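Long-range contacts in TRAP-type C4-dicarboxylate:H+ symport system substrate-binding component DctP (Shewanella oneidensis, PDB 4MX6), which binds succinate, and probably delivers such C4-dicarboxylates from the periplasm to a TRAP-type proton-symport transporter: residues L102-R107 and R179-D184; L112-L117 and Q137-S142. One frame throughout, in Å; residues are numbered along the deposited sequence.

Interaction 2 is nested along the chain inside the loop closed by interaction 1, and their centres lie about 12 Å apart. Residues 102-107 and 112-117 belong to the same long connection between helices 86-91 and 124-132. Interaction 1, partly buried, joins this connection to the end of strand 177-180 and the start of helix 184-191, using charges, waters and bound succinate. Interaction 2 is buried and apolar, setting the connection against the end of helix 134-139. Asp-116 ties the two together: its carboxylate oxygens probably bond Ser-103 and Ser-183, one on each side of interaction 1. Leu-102 also packs on Phe-115.

Interaction 1. Residues L102-R107 and R179-D184; sequences LSKFER and RVMASD. With SIN (succinic acid), chain B.
Glu-106 receives the backbone N-H of Asp-184, the first residue of helix 184-191, on the syn lone pair of OE1, with N to OE1 3.1 Å and a nearly straight N-H...O angle of 170°. A second bond from the same N to OE2 is weak. Ser-183, at the N-cap, accepts Leu-186 N on OG, which also bonds Asp-116 OD2. Nearer the ligand, Lys-104 runs out extended and places NZ 2.8 Å from succinate O4. Arg-179 meets the same carboxylate with two N-H groups: NH1 bonds O4 at 2.9 Å and NH2 bonds O3 at 2.8 Å. Lys-51, Asn-219, Asn-223 and Tyr-246 also hydrogen-bond the succinate. Water 1 joins Ser-103 O, Glu-106 N and Ala-182 O. Met-181 lies against the ligand carboxylate, with CG 3.3 Å from succinate O4, and crosses Lys-104 at about a right angle. A bend at chi3 (-79°) lets its CE pack 3.4 Å from Ser-103 OG, which is hydrogen-bonded to Asp-116 and Ser-101. Lys-104 and Arg-179 probably offset the charge of this carboxylate, while Asp-83 pairs with Lys-104. The N-H at the helix start, and probably the helix dipole, favours a carboxylate at Glu-106, beside Asp-184, which pairs with Lys-199.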
ATOM      1  N   LEU A 102      -4.266  -1.053  -0.128  1.00  5.75           N
ATOM      2  CA  LEU A 102      -5.662  -0.748   0.141  1.00  5.81           C
ATOM      3  C   LEU A 102      -6.300   0.043  -1.007  1.00  6.61           C
ATOM      4  O   LEU A 102      -7.522   0.071  -1.102  1.00  7.50           O
ATOM      5  CB  LEU A 102      -5.788  -0.005   1.481  1.00  6.43           C
ATOM      6  CG  LEU A 102      -5.367  -0.859   2.685  1.00  6.67           C
ATOM      7  CD1 LEU A 102      -5.102  -0.018   3.905  1.00  6.81           C
ATOM      8  CD2 LEU A 102      -6.420  -1.911   3.004  1.00  7.80           C
ATOM      9  N   SER A 103      -5.476   0.697  -1.836  1.00  6.67           N
ATOM     10  CA  SER A 103      -5.932   1.476  -2.976  1.00  7.16           C
ATOM     11  C   SER A 103      -6.433   0.637  -4.144  1.00  7.42           C
ATOM     12  O   SER A 103      -7.001   1.181  -5.087  1.00  9.52           O
ATOM     13  CB  SER A 103      -4.774   2.316  -3.525  1.00  8.00           C
ATOM     14  OG  SER A 103      -4.062   2.977  -2.500  1.00  8.71           O
ATOM     15  N   LYS A 104      -6.210  -0.674  -4.111  1.00  6.63           N
ATOM     16  CA  LYS A 104      -6.347  -1.497  -5.315  1.00  7.22           C
ATOM     17  C   LYS A 104      -7.559  -2.430  -5.295  1.00  7.63           C
ATOM     18  O   LYS A 104      -7.591  -3.435  -6.000  1.00  9.03           O
ATOM     19  CB  LYS A 104      -5.041  -2.285  -5.563  1.00  7.23           C
ATOM     20  CG  LYS A 104      -3.860  -1.368  -5.932  1.00  6.83           C
ATOM     21  CD  LYS A 104      -2.538  -2.096  -6.035  1.00  7.30           C
ATOM     22  CE  LYS A 104      -1.401  -1.115  -6.309  1.00  6.83           C
ATOM     23  NZ  LYS A 104      -0.060  -1.748  -6.202  1.00  6.96           N
ATOM     24  N   PHE A 105      -8.562  -2.086  -4.492  1.00  8.13           N
ATOM     25  CA  PHE A 105      -9.719  -2.955  -4.283  1.00  8.78           C
ATOM     26  C   PHE A 105     -11.031  -2.449  -4.889  1.00  9.62           C
ATOM     27  O   PHE A 105     -12.080  -3.050  -4.645  1.00 10.28           O
ATOM     28  CB  PHE A 105      -9.901  -3.199  -2.785  1.00  8.41           C
ATOM     29  CG  PHE A 105      -8.863  -4.121  -2.187  1.00  7.75           C
ATOM     30  CD1 PHE A 105      -8.962  -5.490  -2.352  1.00  8.62           C
ATOM     31  CD2 PHE A 105      -7.807  -3.628  -1.440  1.00  7.88           C
ATOM     32  CE1 PHE A 105      -8.028  -6.352  -1.787  1.00  8.72           C
ATOM     33  CE2 PHE A 105      -6.870  -4.491  -0.880  1.00  7.48           C
ATOM     34  CZ  PHE A 105      -6.997  -5.850  -1.042  1.00  8.55           C
ATOM     35  N   GLU A 106     -10.993  -1.380  -5.681  1.00 10.87           N
ATOM     36  CA  GLU A 106     -12.222  -0.734  -6.155  1.00 12.53           C
ATOM     37  C   GLU A 106     -13.142  -1.626  -6.985  1.00 14.06           C
ATOM     38  O   GLU A 106     -14.340  -1.361  -7.075  1.00 15.37           O
ATOM     39  CB  GLU A 106     -11.915   0.558  -6.927  1.00 14.01           C
ATOM     40  CG  GLU A 106     -11.415   1.661  -6.005  1.00 15.70           C
ATOM     41  CD  GLU A 106     -11.021   2.962  -6.712  1.00 17.23           C
ATOM     42  OE1 GLU A 106     -10.987   2.981  -7.961  1.00 17.29           O
ATOM     43  OE2 GLU A 106     -10.726   3.971  -6.005  1.00 18.57           O
ATOM     44  N   ARG A 107     -12.604  -2.656  -7.623  1.00 14.06           N
ATOM     45  CA  ARG A 107     -13.467  -3.550  -8.377  1.00 15.80           C
ATOM     46  C   ARG A 107     -14.339  -4.402  -7.469  1.00 16.02           C
ATOM     47  O   ARG A 107     -15.324  -4.969  -7.925  1.00 18.03           O
ATOM     48  CB  ARG A 107     -12.672  -4.471  -9.288  1.00 19.76           C
ATOM     49  CG  ARG A 107     -13.601  -5.369 -10.086  1.00 25.20           C
ATOM     50  CD  ARG A 107     -12.887  -6.108 -11.172  1.00 29.79           C
ATOM     51  NE  ARG A 107     -11.810  -6.907 -10.619  1.00 33.01           N
ATOM     52  CZ  ARG A 107     -10.866  -7.493 -11.342  1.00 34.64           C
ATOM     53  NH1 ARG A 107     -10.867  -7.362 -12.663  1.00 35.67           N
ATOM     54  NH2 ARG A 107      -9.920  -8.202 -10.740  1.00 34.06           N
ATOM     55  N   ARG A 179       2.277   8.966 -12.164  1.00  7.44           N
ATOM     56  CA  ARG A 179       1.707   7.631 -12.043  1.00  7.27           C
ATOM     57  C   ARG A 179       0.965   7.535 -10.720  1.00  6.80           C
ATOM     58  O   ARG A 179       1.413   8.069  -9.705  1.00  7.41           O
ATOM     59  CB  ARG A 179       2.790   6.566 -12.097  1.00  7.31           C
ATOM     60  CG  ARG A 179       2.276   5.133 -11.909  1.00  6.90           C
ATOM     61  CD  ARG A 179       2.375   4.655 -10.462  1.00  7.03           C
ATOM     62  NE  ARG A 179       1.832   3.302 -10.309  1.00  6.86           N
ATOM     63  CZ  ARG A 179       1.923   2.583  -9.196  1.00  6.35           C
ATOM     64  NH1 ARG A 179       1.341   1.396  -9.136  1.00  7.07           N
ATOM     65  NH2 ARG A 179       2.571   3.045  -8.143  1.00  6.86           N
ATOM     66  N   VAL A 180      -0.154   6.821 -10.744  1.00  7.22           N
ATOM     67  CA  VAL A 180      -0.869   6.424  -9.534  1.00  6.89           C
ATOM     68  C   VAL A 180      -1.153   4.923  -9.586  1.00  6.89           C
ATOM     69  O   VAL A 180      -1.290   4.321 -10.657  1.00  7.13           O
ATOM     70  CB  VAL A 180      -2.198   7.199  -9.324  1.00  8.11           C
ATOM     71  CG1 VAL A 180      -1.912   8.646  -8.961  1.00  9.30           C
ATOM     72  CG2 VAL A 180      -3.109   7.079 -10.536  1.00  8.96           C
ATOM     73  N   MET A 181      -1.269   4.338  -8.396  1.00  6.62           N
ATOM     74  CA  MET A 181      -1.944   3.059  -8.248  1.00  7.14           C
ATOM     75  C   MET A 181      -3.347   3.186  -8.840  1.00  7.47           C
ATOM     76  O   MET A 181      -3.883   4.288  -8.960  1.00  7.51           O
ATOM     77  CB  MET A 181      -2.016   2.674  -6.768  1.00  6.75           C
ATOM     78  CG  MET A 181      -0.645   2.439  -6.141  1.00  6.72           C
ATOM     79  SD  MET A 181      -0.676   1.967  -4.401  1.00  6.82           S
ATOM     80  CE  MET A 181      -0.940   3.544  -3.588  1.00  7.04           C
ATOM     81  N   ALA A 182      -3.963   2.058  -9.178  1.00  8.22           N
ATOM     82  CA  ALA A 182      -5.241   2.088  -9.887  1.00  9.19           C
ATOM     83  C   ALA A 182      -6.413   2.415  -8.957  1.00  9.53           C
ATOM     84  O   ALA A 182      -7.177   1.542  -8.562  1.00 12.51           O
ATOM     85  CB  ALA A 182      -5.470   0.788 -10.620  1.00 11.85           C
ATOM     86  N   SER A 183      -6.532   3.695  -8.631  1.00  7.85           N
ATOM     87  CA  SER A 183      -7.506   4.225  -7.687  1.00  7.64           C
ATOM     88  C   SER A 183      -8.099   5.517  -8.212  1.00  8.18           C
ATOM     89  O   SER A 183      -7.374   6.450  -8.547  1.00  8.32           O
ATOM     90  CB  SER A 183      -6.815   4.525  -6.363  1.00  7.92           C
ATOM     91  OG  SER A 183      -7.602   5.403  -5.577  1.00  8.26           O
ATOM     92  N   ASP A 184      -9.422   5.586  -8.257  1.00  8.80           N
ATOM     93  CA  ASP A 184     -10.101   6.835  -8.601  1.00  9.62           C
ATOM     94  C   ASP A 184      -9.806   7.958  -7.592  1.00  8.76           C
ATOM     95  O   ASP A 184      -9.792   9.138  -7.952  1.00  8.85           O
ATOM     96  CB  ASP A 184     -11.619   6.636  -8.655  1.00 11.67           C
ATOM     97  CG  ASP A 184     -12.077   5.794  -9.829  1.00 15.12           C
ATOM     98  OD1 ASP A 184     -11.352   5.707 -10.835  1.00 15.44           O
ATOM     99  OD2 ASP A 184     -13.211   5.260  -9.750  1.00 17.73           O
TER
HETATM  100  C1  SIN B 401       3.341  -2.031  -3.076  1.00  5.37           C
HETATM  101  O1  SIN B 401       2.626  -3.062  -2.979  1.00  6.06           O
HETATM  102  O2  SIN B 401       4.005  -1.573  -2.122  1.00  5.25           O
HETATM  103  C2  SIN B 401       3.348  -1.271  -4.378  1.00  5.55           C
HETATM  104  C3  SIN B 401       2.539   0.015  -4.215  1.00  6.05           C
HETATM  105  C4  SIN B 401       2.406   0.765  -5.514  1.00  6.09           C
HETATM  106  O3  SIN B 401       2.878   1.936  -5.593  1.00  6.67           O
HETATM  107  O4  SIN B 401       1.824   0.237  -6.487  1.00  6.25           O
HETATM  108  O   HOH W   1      -8.814   0.038  -6.923  1.00 14.18           O
HETATM  109  O   HOH W   2      -9.510   2.493 -10.370  1.00 31.99           O

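Interaction 2. Residues L112-L117 and Q137-S142; sequences LQVFDL and QALLNS
The ring of Phe-115 approaches Leu-139 through CE2, which lies 4.0 Å from the leucine CD1, and the two side chains run antiparallel alongside each other. Phe-130, from helix 124-132, meets the same ring with its plane turned by about 75°, so the aromatic group packs largely against apolar side chains. Val-114 adds a methyl to the same leucine branch, CG1 standing 4.2 Å from Leu-139 CD1. The other leucine of the contact, Leu-112, comes to Leu-139 with its CD2, which rests 3.9 Å from Leu-139 CB and 4.1 Å from Leu-139 CD2. Leu-139 is thus met along its length, near the backbone by Leu-112 and at CD1 by Val-114 and Phe-115. Its branched shape suits that role, since each methyl can serve a different neighbour.

Ser-142 is the one polar side chain at this contact, with OG 4.1 Å from Leu-112 CD1. Its hydroxyl turns back (chi1 62°) and donates to Leu-139 O at 2.8 Å from OG, in the carbonyl plane and on a lone pair. That oxygen also accepts Ser-142 N, closing the type I turn from Leu-139 to Ser-142. A small serine can satisfy its own turn in this way and still lie against a leucine. The contact packs the connection between helices 86-91 and 124-132 against the region of helix 134-139, with the Phe-115 side chain about 13 Å from the bound succinate. Between the segments, then, cohesion comes from van der Waals fit and burial of apolar surface, while the hydrogen bond of Ser-142 is made inside its own turn.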
ATOM      1  N   LEU A 112     -13.024   0.797   0.877  1.00  8.40           N
ATOM      2  CA  LEU A 112     -11.615   0.968   1.228  1.00  8.09           C
ATOM      3  C   LEU A 112     -11.022   2.269   0.688  1.00  8.17           C
ATOM      4  O   LEU A 112      -9.912   2.641   1.074  1.00  8.14           O
ATOM      5  CB  LEU A 112     -10.784  -0.250   0.798  1.00  8.27           C
ATOM      6  CG  LEU A 112     -11.118  -1.512   1.603  1.00  8.76           C
ATOM      7  CD1 LEU A 112     -10.540  -2.749   0.949  1.00 10.28           C
ATOM      8  CD2 LEU A 112     -10.604  -1.386   3.026  1.00  9.17           C
ATOM      9  N   GLN A 113     -11.781   2.964  -0.163  1.00  8.72           N
ATOM     10  CA  GLN A 113     -11.366   4.254  -0.705  1.00  9.05           C
ATOM     11  C   GLN A 113     -11.010   5.255   0.384  1.00  8.51           C
ATOM     12  O   GLN A 113     -10.227   6.175   0.153  1.00  8.50           O
ATOM     13  CB  GLN A 113     -12.466   4.832  -1.606  1.00 10.22           C
ATOM     14  CG  GLN A 113     -12.580   4.101  -2.916  1.00 11.03           C
ATOM     15  CD  GLN A 113     -13.551   4.738  -3.880  1.00 11.54           C
ATOM     16  OE1 GLN A 113     -13.250   4.876  -5.066  1.00 11.85           O
ATOM     17  NE2 GLN A 113     -14.723   5.125  -3.393  1.00 13.37           N
ATOM     18  N   VAL A 114     -11.606   5.106   1.567  1.00  8.48           N
ATOM     19  CA  VAL A 114     -11.293   5.986   2.682  1.00  9.00           C
ATOM     20  C   VAL A 114      -9.781   6.077   2.925  1.00  8.28           C
ATOM     21  O   VAL A 114      -9.265   7.150   3.232  1.00  8.25           O
ATOM     22  CB  VAL A 114     -12.052   5.569   3.961  1.00 10.49           C
ATOM     23  CG1 VAL A 114     -11.645   4.186   4.451  1.00 11.01           C
ATOM     24  CG2 VAL A 114     -11.859   6.626   5.052  1.00 12.40           C
ATOM     25  N   PHE A 115      -9.078   4.962   2.774  1.00  7.61           N
ATOM     26  CA  PHE A 115      -7.654   4.937   3.055  1.00  7.40           C
ATOM     27  C   PHE A 115      -6.818   5.804   2.116  1.00  7.73           C
ATOM     28  O   PHE A 115      -5.693   6.159   2.457  1.00  8.79           O
ATOM     29  CB  PHE A 115      -7.138   3.497   3.031  1.00  7.27           C
ATOM     30  CG  PHE A 115      -7.469   2.708   4.270  1.00  7.56           C
ATOM     31  CD1 PHE A 115      -6.795   2.949   5.460  1.00  7.56           C
ATOM     32  CD2 PHE A 115      -8.425   1.697   4.231  1.00  7.90           C
ATOM     33  CE1 PHE A 115      -7.078   2.206   6.585  1.00  7.52           C
ATOM     34  CE2 PHE A 115      -8.708   0.949   5.360  1.00  8.14           C
ATOM     35  CZ  PHE A 115      -8.030   1.205   6.538  1.00  8.34           C
ATOM     36  N   ASP A 116      -7.345   6.113   0.931  1.00  6.86           N
ATOM     37  CA  ASP A 116      -6.620   6.891  -0.067  1.00  6.98           C
ATOM     38  C   ASP A 116      -6.784   8.398   0.106  1.00  6.82           C
ATOM     39  O   ASP A 116      -6.132   9.164  -0.587  1.00  7.65           O
ATOM     40  CB  ASP A 116      -7.116   6.527  -1.464  1.00  7.26           C
ATOM     41  CG  ASP A 116      -6.561   5.216  -1.977  1.00  9.15           C
ATOM     42  OD1 ASP A 116      -5.602   4.707  -1.367  1.00 12.65           O
ATOM     43  OD2 ASP A 116      -7.082   4.717  -3.005  1.00  9.10           O
ATOM     44  N   LEU A 117      -7.693   8.838   0.971  1.00  6.54           N
ATOM     45  CA  LEU A 117      -7.982  10.276   1.051  1.00  7.21           C
ATOM     46  C   LEU A 117      -6.740  11.069   1.486  1.00  6.90           C
ATOM     47  O   LEU A 117      -6.082  10.723   2.470  1.00  7.20           O
ATOM     48  CB  LEU A 117      -9.162  10.548   1.985  1.00  7.24           C
ATOM     49  CG  LEU A 117     -10.512  10.016   1.492  1.00  8.55           C
ATOM     50  CD1 LEU A 117     -11.586  10.256   2.529  1.00  9.34           C
ATOM     51  CD2 LEU A 117     -10.922  10.643   0.165  1.00  9.38           C
ATOM     52  N   GLN A 137     -11.898  -2.658  11.516  1.00  9.03           N
ATOM     53  CA  GLN A 137     -12.038  -4.103  11.586  1.00  8.79           C
ATOM     54  C   GLN A 137     -13.152  -4.572  10.661  1.00  9.10           C
ATOM     55  O   GLN A 137     -13.029  -5.594   9.992  1.00 10.54           O
ATOM     56  CB  GLN A 137     -12.257  -4.562  13.031  1.00  9.75           C
ATOM     57  CG  GLN A 137     -11.014  -4.400  13.887  1.00 10.76           C
ATOM     58  CD  GLN A 137      -9.910  -5.327  13.429  1.00 11.15           C
ATOM     59  OE1 GLN A 137     -10.003  -6.545  13.602  1.00 12.61           O
ATOM     60  NE2 GLN A 137      -8.871  -4.769  12.830  1.00 10.62           N
ATOM     61  N   ALA A 138     -14.245  -3.818  10.607  1.00  9.53           N
ATOM     62  CA  ALA A 138     -15.346  -4.174   9.723  1.00 10.33           C
ATOM     63  C   ALA A 138     -14.897  -4.173   8.253  1.00  9.44           C
ATOM     64  O   ALA A 138     -15.363  -4.985   7.464  1.00 10.05           O
ATOM     65  CB  ALA A 138     -16.528  -3.247   9.932  1.00 10.98           C
ATOM     66  N   LEU A 139     -13.986  -3.277   7.895  1.00  9.46           N
ATOM     67  CA  LEU A 139     -13.513  -3.188   6.522  1.00  9.55           C
ATOM     68  C   LEU A 139     -12.791  -4.467   6.068  1.00  9.09           C
ATOM     69  O   LEU A 139     -12.737  -4.747   4.876  1.00  9.48           O
ATOM     70  CB  LEU A 139     -12.625  -1.949   6.341  1.00  9.83           C
ATOM     71  CG  LEU A 139     -13.395  -0.626   6.230  1.00 10.22           C
ATOM     72  CD1 LEU A 139     -12.499   0.560   6.404  1.00 10.66           C
ATOM     73  CD2 LEU A 139     -14.100  -0.516   4.890  1.00 10.63           C
ATOM     74  N   LEU A 140     -12.267  -5.251   7.007  1.00  9.56           N
ATOM     75  CA  LEU A 140     -11.625  -6.518   6.643  1.00  9.45           C
ATOM     76  C   LEU A 140     -12.621  -7.485   6.001  1.00  9.29           C
ATOM     77  O   LEU A 140     -12.219  -8.397   5.260  1.00 10.43           O
ATOM     78  CB  LEU A 140     -10.969  -7.187   7.855  1.00  9.65           C
ATOM     79  CG  LEU A 140      -9.722  -6.486   8.392  1.00  9.69           C
ATOM     80  CD1 LEU A 140      -9.326  -7.012   9.755  1.00 11.11           C
ATOM     81  CD2 LEU A 140      -8.565  -6.638   7.417  1.00  9.69           C
ATOM     82  N   ASN A 141     -13.909  -7.298   6.297  1.00 10.27           N
ATOM     83  CA  ASN A 141     -14.951  -8.174   5.767  1.00 10.81           C
ATOM     84  C   ASN A 141     -15.740  -7.539   4.629  1.00 10.15           C
ATOM     85  O   ASN A 141     -16.751  -8.089   4.207  1.00 11.55           O
ATOM     86  CB  ASN A 141     -15.912  -8.595   6.885  1.00 12.65           C
ATOM     87  CG  ASN A 141     -15.221  -9.386   7.967  1.00 16.37           C
ATOM     88  OD1 ASN A 141     -14.283 -10.135   7.692  1.00 17.98           O
ATOM     89  ND2 ASN A 141     -15.675  -9.229   9.205  1.00 18.29           N
ATOM     90  N   SER A 142     -15.264  -6.413   4.110  1.00  9.83           N
ATOM     91  CA  SER A 142     -16.012  -5.639   3.128  1.00 10.63           C
ATOM     92  C   SER A 142     -16.166  -6.324   1.773  1.00 11.16           C
ATOM     93  O   SER A 142     -16.994  -5.899   0.963  1.00 12.37           O
ATOM     94  CB  SER A 142     -15.371  -4.258   2.947  1.00 10.76           C
ATOM     95  OG  SER A 142     -14.041  -4.336   2.456  1.00 10.97           O
TER